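Local coordinates for ABC transporter periplasmic-binding protein YtfQ (Mycobacterium smegmatis, PDB 6HB0) that probably binds a sugar, most likely L-arabinofuranose, outside the cell membrane and hands it to an ABC transporter for uptake, at residues A[48-53]-A[270-275]; A[151-156]-A[199-204]. All coordinates share one frame; numbering follows the deposited sequence.

Contact 1: residues A[48-53]-A[270-275]; sequences AGVNLK and ELMDLA
Met272, on helix 269-279, makes both side-chain contacts across to residues 48-53, meeting Ala48 with the root of its chain and Val50 with its sulfur. The Ala48 methyl CB lies 3.7 Å from Met272 CB, and Met272 CG follows slightly farther off. Farther out, Met272 SD sits 4.1 Å from Val50 CB and equally far from Val50 CG2, the branch that stands beside the backbone N of its own residue. The two side chains cross at a slant. A fold-back in the methionine brings the sulfur there: with CG beside the backbone N (chi1 -58°) and a second bend at chi2 (-54°), the chain turns instead of extending. No hydrogen bond joins the two segments directly, and the contact between them is apolar.

One step outward, Leu22 of strand 21-26 and Ala45 of helix 38-48 touch both Val50 and Met272. Lys276 NZ hydrogen-bonds to Ala48 O. Gly49, with positive phi (74°), ends helix 38-48 in a Schellman motif and turns the chain toward strand 51-56, so Ala48 and Val50 can both face the methionine. Such packing of a helix from late in the chain against a helix-to-strand turn at a sheet's edge belongs to the Rossmann-like alpha/beta domain of periplasmic binding proteins.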
ATOM      1  N   ALA A  48     -22.304   7.064  -1.253  1.00 30.60           N
ATOM      2  CA  ALA A  48     -22.971   6.646  -0.043  1.00 32.94           C
ATOM      3  C   ALA A  48     -23.955   7.664   0.520  1.00 32.98           C
ATOM      4  O   ALA A  48     -24.544   7.402   1.556  1.00 36.54           O
ATOM      5  CB  ALA A  48     -21.926   6.334   1.054  1.00 34.34           C
ATOM      6  N   GLY A  49     -24.084   8.830  -0.084  1.00 37.38           N
ATOM      7  CA  GLY A  49     -24.943   9.851   0.475  1.00 36.09           C
ATOM      8  C   GLY A  49     -24.392  10.538   1.711  1.00 39.86           C
ATOM      9  O   GLY A  49     -25.150  11.062   2.521  1.00 37.22           O
ATOM     10  N   VAL A  50     -23.065  10.586   1.834  1.00 37.68           N
ATOM     11  CA  VAL A  50     -22.415  11.215   2.968  1.00 36.17           C
ATOM     12  C   VAL A  50     -22.008  12.629   2.594  1.00 33.95           C
ATOM     13  O   VAL A  50     -21.495  12.876   1.518  1.00 39.05           O
ATOM     14  CB  VAL A  50     -21.192  10.397   3.418  1.00 34.36           C
ATOM     15  CG1 VAL A  50     -20.407  11.178   4.458  1.00 32.84           C
ATOM     16  CG2 VAL A  50     -21.645   9.049   3.973  1.00 37.70           C
ATOM     17  N   ASN A  51     -22.268  13.568   3.481  1.00 34.64           N
ATOM     18  CA  ASN A  51     -21.870  14.930   3.282  1.00 34.56           C
ATOM     19  C   ASN A  51     -20.420  15.080   3.791  1.00 35.34           C
ATOM     20  O   ASN A  51     -20.174  15.102   4.994  1.00 36.48           O
ATOM     21  CB  ASN A  51     -22.845  15.848   4.025  1.00 38.55           C
ATOM     22  CG  ASN A  51     -22.430  17.286   3.966  1.00 45.43           C
ATOM     23  OD1 ASN A  51     -21.745  17.692   3.026  1.00 51.52           O
ATOM     24  ND2 ASN A  51     -22.768  18.053   5.005  1.00 48.12           N
ATOM     25  N   LEU A  52     -19.482  15.203   2.876  1.00 36.08           N
ATOM     26  CA  LEU A  52     -18.054  15.171   3.198  1.00 36.30           C
ATOM     27  C   LEU A  52     -17.472  16.550   3.323  1.00 38.49           C
ATOM     28  O   LEU A  52     -17.660  17.348   2.437  1.00 35.62           O
ATOM     29  CB  LEU A  52     -17.316  14.470   2.081  1.00 38.82           C
ATOM     30  CG  LEU A  52     -15.794  14.333   2.196  1.00 39.06           C
ATOM     31  CD1 LEU A  52     -15.429  13.384   3.314  1.00 37.06           C
ATOM     32  CD2 LEU A  52     -15.277  13.894   0.842  1.00 40.90           C
ATOM     33  N   LYS A  53     -16.798  16.841   4.430  1.00 33.55           N
ATOM     34  CA  LYS A  53     -16.100  18.105   4.568  1.00 39.62           C
ATOM     35  C   LYS A  53     -14.622  17.806   4.587  1.00 37.41           C
ATOM     36  O   LYS A  53     -14.140  17.158   5.515  1.00 35.45           O
ATOM     37  CB  LYS A  53     -16.508  18.802   5.865  1.00 44.15           C
ATOM     38  CG  LYS A  53     -17.985  19.111   5.954  1.00 53.38           C
ATOM     39  CD  LYS A  53     -18.214  20.219   6.945  1.00 63.37           C
ATOM     40  CE  LYS A  53     -18.230  21.564   6.239  1.00 72.62           C
ATOM     41  NZ  LYS A  53     -19.602  21.786   5.706  1.00 78.71           N
ATOM     42  N   GLU A 270     -15.609   1.448   2.223  1.00 31.22           N
ATOM     43  CA  GLU A 270     -15.551   0.871   3.569  1.00 32.01           C
ATOM     44  C   GLU A 270     -15.473   1.997   4.628  1.00 29.63           C
ATOM     45  O   GLU A 270     -16.061   1.882   5.705  1.00 29.71           O
ATOM     46  CB  GLU A 270     -14.460  -0.199   3.696  1.00 34.49           C
ATOM     47  CG  GLU A 270     -13.028   0.268   3.892  1.00 35.98           C
ATOM     48  CD  GLU A 270     -12.392   0.858   2.615  1.00 38.84           C
ATOM     49  OE1 GLU A 270     -12.749   2.038   2.319  1.00 40.33           O
ATOM     50  OE2 GLU A 270     -11.528   0.199   1.915  1.00 39.93           O
ATOM     51  N   LEU A 271     -14.774   3.082   4.332  1.00 29.28           N
ATOM     52  CA  LEU A 271     -14.769   4.256   5.224  1.00 28.36           C
ATOM     53  C   LEU A 271     -16.180   4.804   5.403  1.00 29.07           C
ATOM     54  O   LEU A 271     -16.616   5.083   6.520  1.00 30.77           O
ATOM     55  CB  LEU A 271     -13.849   5.337   4.643  1.00 31.12           C
ATOM     56  CG  LEU A 271     -13.858   6.686   5.319  1.00 30.83           C
ATOM     57  CD1 LEU A 271     -13.521   6.512   6.791  1.00 33.62           C
ATOM     58  CD2 LEU A 271     -12.891   7.634   4.620  1.00 33.44           C
ATOM     59  N   MET A 272     -16.917   4.945   4.305  1.00 28.31           N
ATOM     60  CA  MET A 272     -18.286   5.502   4.388  1.00 28.57           C
ATOM     61  C   MET A 272     -19.178   4.552   5.192  1.00 29.33           C
ATOM     62  O   MET A 272     -19.958   4.975   6.013  1.00 28.96           O
ATOM     63  CB  MET A 272     -18.881   5.760   3.015  1.00 30.73           C
ATOM     64  CG  MET A 272     -18.046   6.708   2.189  1.00 31.40           C
ATOM     65  SD  MET A 272     -17.692   8.280   3.022  1.00 31.47           S
ATOM     66  CE  MET A 272     -16.067   8.615   2.345  1.00 32.84           C
ATOM     67  N   ASP A 273     -19.052   3.266   4.943  1.00 29.57           N
ATOM     68  CA  ASP A 273     -19.802   2.275   5.695  1.00 32.55           C
ATOM     69  C   ASP A 273     -19.465   2.274   7.194  1.00 31.54           C
ATOM     70  O   ASP A 273     -20.351   2.240   8.051  1.00 31.27           O
ATOM     71  CB  ASP A 273     -19.567   0.900   5.098  1.00 38.60           C
ATOM     72  CG  ASP A 273     -20.292  -0.157   5.870  1.00 46.51           C
ATOM     73  OD1 ASP A 273     -21.550  -0.085   5.933  1.00 59.05           O
ATOM     74  OD2 ASP A 273     -19.619  -1.027   6.464  1.00 47.27           O
ATOM     75  N   LEU A 274     -18.181   2.327   7.527  1.00 27.88           N
ATOM     76  CA  LEU A 274     -17.763   2.476   8.898  1.00 26.58           C
ATOM     77  C   LEU A 274     -18.221   3.777   9.535  1.00 28.52           C
ATOM     78  O   LEU A 274     -18.577   3.798  10.704  1.00 27.29           O
ATOM     79  CB  LEU A 274     -16.233   2.386   9.032  1.00 30.50           C
ATOM     80  CG  LEU A 274     -15.753   0.992   8.741  1.00 34.48           C
ATOM     81  CD1 LEU A 274     -14.292   1.015   8.297  1.00 40.28           C
ATOM     82  CD2 LEU A 274     -15.973   0.071   9.923  1.00 34.93           C
ATOM     83  N   ALA A 275     -18.196   4.864   8.790  1.00 29.20           N
ATOM     84  CA  ALA A 275     -18.671   6.130   9.319  1.00 30.03           C
ATOM     85  C   ALA A 275     -20.145   6.023   9.745  1.00 32.20           C
ATOM     86  O   ALA A 275     -20.535   6.445  10.836  1.00 28.95           O
ATOM     87  CB  ALA A 275     -18.482   7.221   8.308  1.00 31.11           C
TER

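Contact 2: residues A[151-156]-A[199-204]; sequences VQLEGT and EAFLKS
Strand 151-154 and helix 199-204 run nearly antiparallel, their axes at 156° and 10.1 Å apart at closest approach, with Val151 and Phe201 nearest in register. Phe201 bridges the gap, and its ring meets three consecutive strand residues. Val151 meets the ring's CD2 side obliquely: Val151 CG2 is 3.4 Å from Phe201 CD2, a tight contact, and Val151 CB is almost as close. With CG1 of this valine beside the backbone N (chi1 -58°), CG2 falls between N and the carbonyl carbon, and this is the branch presented to the ring. Farther along, Leu153 CD2 approaches Phe201 CE2 at 3.7 Å, again neither squarely over the face nor at the edge. Between these two residues the backbone oxygen of Gln152 lies at the ring's rim, near its plane, 3.6 Å from Phe201 CZ. Gln152 sets out away from the helix, and its OE1 accepts a hydrogen bond from Gln214 NE2.

Farther out, Ala183 of strand 179-186 also touches Phe201, while Val211 of strand 210-213 packs on Val151 and Leu153. Phe201 thus packs helix 191-204 against strand 148-154, as in a beta-alpha-beta crossover whose helix links parallel strands 179-186 and 210-213 by passing over the strand between them.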
ATOM      1  N   VAL A 151      18.146 -12.041  -4.637  1.00 26.95           N
ATOM      2  CA  VAL A 151      18.642 -10.720  -4.311  1.00 27.64           C
ATOM      3  C   VAL A 151      17.466  -9.789  -4.075  1.00 29.86           C
ATOM      4  O   VAL A 151      16.424  -9.944  -4.687  1.00 30.12           O
ATOM      5  CB  VAL A 151      19.603 -10.188  -5.352  1.00 26.09           C
ATOM      6  CG1 VAL A 151      20.791 -11.160  -5.494  1.00 28.24           C
ATOM      7  CG2 VAL A 151      18.929  -9.851  -6.677  1.00 28.88           C
ATOM      8  N   GLN A 152      17.636  -8.844  -3.160  1.00 27.73           N
ATOM      9  CA  GLN A 152      16.568  -7.964  -2.763  1.00 26.71           C
ATOM     10  C   GLN A 152      16.906  -6.512  -2.984  1.00 26.82           C
ATOM     11  O   GLN A 152      17.927  -5.997  -2.504  1.00 26.71           O
ATOM     12  CB  GLN A 152      16.218  -8.220  -1.299  1.00 28.69           C
ATOM     13  CG  GLN A 152      15.106  -7.320  -0.760  1.00 28.61           C
ATOM     14  CD  GLN A 152      14.481  -7.778   0.566  1.00 31.00           C
ATOM     15  OE1 GLN A 152      13.460  -7.227   0.993  1.00 30.91           O
ATOM     16  NE2 GLN A 152      15.114  -8.725   1.237  1.00 33.39           N
ATOM     17  N   LEU A 153      16.045  -5.837  -3.711  1.00 25.79           N
ATOM     18  CA  LEU A 153      16.169  -4.383  -3.921  1.00 25.04           C
ATOM     19  C   LEU A 153      15.253  -3.751  -2.893  1.00 26.63           C
ATOM     20  O   LEU A 153      14.018  -3.864  -2.978  1.00 25.79           O
ATOM     21  CB  LEU A 153      15.768  -4.029  -5.342  1.00 26.99           C
ATOM     22  CG  LEU A 153      16.598  -4.673  -6.452  1.00 31.11           C
ATOM     23  CD1 LEU A 153      15.962  -4.419  -7.818  1.00 32.15           C
ATOM     24  CD2 LEU A 153      17.999  -4.095  -6.443  1.00 32.74           C
ATOM     25  N   GLU A 154      15.850  -3.135  -1.861  1.00 25.89           N
ATOM     26  CA  GLU A 154      15.090  -2.552  -0.809  1.00 25.30           C
ATOM     27  C   GLU A 154      14.722  -1.117  -1.119  1.00 26.34           C
ATOM     28  O   GLU A 154      15.433  -0.426  -1.858  1.00 26.19           O
ATOM     29  CB  GLU A 154      15.892  -2.517   0.485  1.00 27.02           C
ATOM     30  CG  GLU A 154      16.463  -3.829   0.902  1.00 28.46           C
ATOM     31  CD  GLU A 154      17.450  -3.657   2.072  1.00 36.48           C
ATOM     32  OE1 GLU A 154      17.414  -2.617   2.772  1.00 33.81           O
ATOM     33  OE2 GLU A 154      18.224  -4.598   2.311  1.00 34.19           O
ATOM     34  N   GLY A 155      13.625  -0.681  -0.518  1.00 23.89           N
ATOM     35  CA  GLY A 155      13.226   0.698  -0.542  1.00 28.55           C
ATOM     36  C   GLY A 155      14.182   1.580   0.291  1.00 27.12           C
ATOM     37  O   GLY A 155      15.158   1.127   0.878  1.00 26.33           O
ATOM     38  N   THR A 156      13.903   2.866   0.292  1.00 27.12           N
ATOM     39  CA  THR A 156      14.696   3.814   1.064  1.00 27.90           C
ATOM     40  C   THR A 156      14.957   3.384   2.464  1.00 27.95           C
ATOM     41  O   THR A 156      14.020   2.995   3.154  1.00 26.66           O
ATOM     42  CB  THR A 156      13.996   5.171   1.030  1.00 30.54           C
ATOM     43  OG1 THR A 156      13.938   5.545  -0.328  1.00 32.49           O
ATOM     44  CG2 THR A 156      14.767   6.238   1.818  1.00 34.00           C
ATOM     45  N   GLU A 199      22.823  -3.933 -11.264  1.00 31.35           N
ATOM     46  CA  GLU A 199      24.138  -4.053 -11.948  1.00 33.55           C
ATOM     47  C   GLU A 199      25.161  -4.533 -10.953  1.00 35.76           C
ATOM     48  O   GLU A 199      25.941  -5.443 -11.231  1.00 38.43           O
ATOM     49  CB  GLU A 199      24.613  -2.720 -12.569  1.00 35.76           C
ATOM     50  CG  GLU A 199      23.870  -2.264 -13.832  1.00 44.27           C
ATOM     51  CD  GLU A 199      24.003  -0.736 -14.089  1.00 47.92           C
ATOM     52  OE1 GLU A 199      24.903  -0.072 -13.479  1.00 46.59           O
ATOM     53  OE2 GLU A 199      23.208  -0.186 -14.900  1.00 49.27           O
ATOM     54  N   ALA A 200      25.159  -3.935  -9.770  1.00 34.33           N
ATOM     55  CA  ALA A 200      26.105  -4.315  -8.737  1.00 37.48           C
ATOM     56  C   ALA A 200      25.925  -5.780  -8.337  1.00 37.50           C
ATOM     57  O   ALA A 200      26.888  -6.480  -8.108  1.00 34.34           O
ATOM     58  CB  ALA A 200      25.945  -3.443  -7.513  1.00 39.40           C
ATOM     59  N   PHE A 201      24.681  -6.220  -8.198  1.00 34.70           N
ATOM     60  CA  PHE A 201      24.398  -7.588  -7.808  1.00 32.78           C
ATOM     61  C   PHE A 201      24.915  -8.573  -8.882  1.00 32.53           C
ATOM     62  O   PHE A 201      25.436  -9.639  -8.550  1.00 36.01           O
ATOM     63  CB  PHE A 201      22.891  -7.811  -7.639  1.00 30.70           C
ATOM     64  CG  PHE A 201      22.282  -7.209  -6.413  1.00 32.39           C
ATOM     65  CD1 PHE A 201      23.044  -6.781  -5.336  1.00 30.52           C
ATOM     66  CD2 PHE A 201      20.908  -7.133  -6.309  1.00 34.52           C
ATOM     67  CE1 PHE A 201      22.471  -6.317  -4.189  1.00 32.63           C
ATOM     68  CE2 PHE A 201      20.323  -6.631  -5.165  1.00 32.40           C
ATOM     69  CZ  PHE A 201      21.107  -6.253  -4.093  1.00 33.45           C
ATOM     70  N   LEU A 202      24.668  -8.260 -10.137  1.00 33.17           N
ATOM     71  CA  LEU A 202      25.113  -9.067 -11.270  1.00 36.27           C
ATOM     72  C   LEU A 202      26.649  -9.200 -11.295  1.00 40.96           C
ATOM     73  O   LEU A 202      27.175 -10.207 -11.752  1.00 39.42           O
ATOM     74  CB  LEU A 202      24.634  -8.480 -12.588  1.00 34.31           C
ATOM     75  CG  LEU A 202      23.116  -8.643 -12.867  1.00 35.61           C
ATOM     76  CD1 LEU A 202      22.659  -7.629 -13.920  1.00 33.71           C
ATOM     77  CD2 LEU A 202      22.742 -10.053 -13.277  1.00 34.59           C
ATOM     78  N   LYS A 203      27.346  -8.184 -10.811  1.00 44.34           N
ATOM     79  CA  LYS A 203      28.802  -8.229 -10.712  1.00 50.02           C
ATOM     80  C   LYS A 203      29.289  -9.043  -9.527  1.00 46.66           C
ATOM     81  O   LYS A 203      30.254  -9.776  -9.660  1.00 47.22           O
ATOM     82  CB  LYS A 203      29.399  -6.809 -10.659  1.00 54.06           C
ATOM     83  CG  LYS A 203      29.594  -6.204 -12.032  1.00 63.80           C
ATOM     84  CD  LYS A 203      29.774  -4.692 -11.961  1.00 72.61           C
ATOM     85  CE  LYS A 203      29.578  -4.040 -13.327  1.00 72.76           C
ATOM     86  NZ  LYS A 203      28.897  -2.724 -13.207  1.00 71.52           N
ATOM     87  N   SER A 204      28.612  -8.925  -8.386  1.00 40.58           N
ATOM     88  CA  SER A 204      29.071  -9.499  -7.128  1.00 43.59           C
ATOM     89  C   SER A 204      28.549 -10.926  -6.879  1.00 46.01           C
ATOM     90  O   SER A 204      29.091 -11.646  -6.069  1.00 41.54           O
ATOM     91  CB  SER A 204      28.618  -8.617  -5.970  1.00 45.31           C
ATOM     92  OG  SER A 204      27.249  -8.863  -5.682  1.00 45.85           O
TER

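The same principle, an apolar side chain reaching out from a helix, operates twice in this chain, once in each sheet-based half: onto the helix-to-strand turn leading into edge strand 51-56 in contact 1, and onto strand 148-154 itself in contact 2. Their centres are 44 Å apart and their nearest atoms about 25 Å, on opposite sides of the chain's centre. Contact 1 spans a long sequence separation that encloses the whole of contact 2. Bound zinc lies about 9 Å from the side chain of Ala48 and about 13 Å from that of Leu153; neither contact forms a metal site. Periplasmic binding proteins generally hold their sugar in the cleft between lobes, so both contacts are probably packing within separate lobes.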